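PDB 6LB7: calcium uptake protein 2, mitochondrial from Homo sapiens, which probably senses calcium through EF-hands and helps regulate calcium uptake into mitochondria. Local coordinates for residues Phe298-Asp301 and Leu306-Glu309. Residues are numbered along the deposited sequence; the frame is centred on the assembly and turned at random.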
loop_
_atom_site.group_PDB
_atom_site.type_symbol
_atom_site.label_atom_id
_atom_site.label_comp_id
_atom_site.label_asym_id
_atom_site.label_seq_id
_atom_site.Cartn_x
_atom_site.Cartn_y
_atom_site.Cartn_z
ATOM N N PHE B 298 1.724 10.409 25.387
ATOM C CA PHE B 298 1.706 8.982 25.100
ATOM C C PHE B 298 2.893 8.224 25.703
ATOM O O PHE B 298 3.099 7.060 25.363
ATOM C CB PHE B 298 1.637 8.750 23.585
ATOM C CG PHE B 298 0.379 9.301 22.935
ATOM C CD1 PHE B 298 0.398 10.537 22.296
ATOM C CD2 PHE B 298 -0.808 8.578 22.956
ATOM C CE1 PHE B 298 -0.742 11.054 21.694
ATOM C CE2 PHE B 298 -1.961 9.087 22.354
ATOM C CZ PHE B 298 -1.925 10.323 21.719
ATOM N N ASP B 299 3.684 8.839 26.582
ATOM C CA ASP B 299 4.591 8.038 27.414
ATOM C C ASP B 299 3.770 7.595 28.612
ATOM O O ASP B 299 3.606 8.327 29.589
ATOM C CB ASP B 299 5.841 8.809 27.827
ATOM C CG ASP B 299 6.693 8.046 28.861
ATOM O OD1 ASP B 299 6.446 6.847 29.104
ATOM O OD2 ASP B 299 7.631 8.641 29.423
ATOM N N LEU B 300 3.214 6.389 28.504
ATOM C CA LEU B 300 2.235 5.883 29.454
ATOM C C LEU B 300 2.853 5.061 30.580
ATOM O O LEU B 300 2.141 4.729 31.535
ATOM C CB LEU B 300 1.183 5.034 28.728
ATOM C CG LEU B 300 0.368 5.739 27.635
ATOM C CD1 LEU B 300 -0.770 4.852 27.164
ATOM C CD2 LEU B 300 -0.161 7.097 28.080
ATOM N N ASP B 301 4.146 4.728 30.495
ATOM C CA ASP B 301 4.811 3.910 31.503
ATOM C C ASP B 301 5.760 4.697 32.390
ATOM O O ASP B 301 6.181 4.177 33.427
ATOM C CB ASP B 301 5.588 2.759 30.842
ATOM C CG ASP B 301 4.682 1.787 30.127
ATOM O OD1 ASP B 301 3.500 1.693 30.521
ATOM O OD2 ASP B 301 5.142 1.122 29.174
ATOM N N LEU B 306 7.690 5.636 24.122
ATOM C CA LEU B 306 6.392 6.012 23.583
ATOM C C LEU B 306 5.500 4.783 23.480
ATOM O O LEU B 306 5.917 3.743 22.958
ATOM C CB LEU B 306 6.555 6.658 22.206
ATOM C CG LEU B 306 5.320 7.420 21.716
ATOM C CD1 LEU B 306 5.192 8.724 22.473
ATOM C CD2 LEU B 306 5.359 7.672 20.229
ATOM N N SER B 307 4.272 4.894 23.984
ATOM C CA SER B 307 3.265 3.867 23.732
ATOM C C SER B 307 2.785 4.077 22.299
ATOM O O SER B 307 1.792 4.756 22.026
ATOM C CB SER B 307 2.139 3.952 24.746
ATOM O OG SER B 307 2.663 3.975 26.063
ATOM N N HIS B 308 3.548 3.520 21.359
ATOM C CA HIS B 308 3.384 3.932 19.970
ATOM C C HIS B 308 2.131 3.341 19.347
ATOM O O HIS B 308 1.569 3.932 18.417
ATOM C CB HIS B 308 4.620 3.551 19.159
ATOM C CG HIS B 308 5.028 2.121 19.316
ATOM N ND1 HIS B 308 4.466 1.103 18.579
ATOM C CD2 HIS B 308 5.954 1.541 20.116
ATOM C CE1 HIS B 308 5.020 -0.044 18.926
ATOM N NE2 HIS B 308 5.923 0.192 19.858
ATOM N N GLU B 309 1.668 2.198 19.853
ATOM C CA GLU B 309 0.417 1.633 19.361
ATOM C C GLU B 309 -0.762 2.539 19.703
ATOM O O GLU B 309 -1.669 2.718 18.885
ATOM C CB GLU B 309 0.217 0.230 19.942
ATOM C CG GLU B 309 1.309 -0.784 19.563
ATOM C CD GLU B 309 2.378 -0.976 20.653
ATOM O OE1 GLU B 309 2.627 -0.039 21.455
ATOM O OE2 GLU B 309 2.970 -2.078 20.709
HETATM O O HOH W 1 5.163 4.096 27.348
#
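Ser307 turns OG beside its own backbone N and opposite its carbonyl carbon (chi1 -51°), and Leu300 sets CG in the same way (chi1 -60°). This places Ser307 OG alongside the Leu300 side chain, 3.2 Å from CB and 3.3 Å from CG. Leu300 CD1 also lies against Ser307, and the side chain touches Ile222. The main link is in the backbone. Ser307 N donates to Phe298 O at 2.8 Å. A weak bond from Ser307 OG to the same oxygen (3.2 Å) is not certain, since its proton has another acceptor nearby. Water 1 joins the two sides as well: it accepts from Leu300 N and pairs with Ser307 OG at 2.8 Å. Beside the backbone bond, Leu306 CD1 packs on Phe298 CB at 3.7 Å. An alanine in place of Leu300 removes CG and both methyls, and would probably leave Ser307 less covered and Ile222 without this apolar partner. Asp299 OD1 accepts from Gly302 N within the loop. The whole is consistent with an EF-hand-like helix-loop-helix, in which residues 298-301 leave helix 288-298 and Ser307 takes the N-cap position of helix 308-320, without a side-chain capping bond. The Phe298 ring meets Phe311 of that helix and Tyr223 of helix 220-230, while Leu306 packs back on Val294 and Phe295 of helix 288-298.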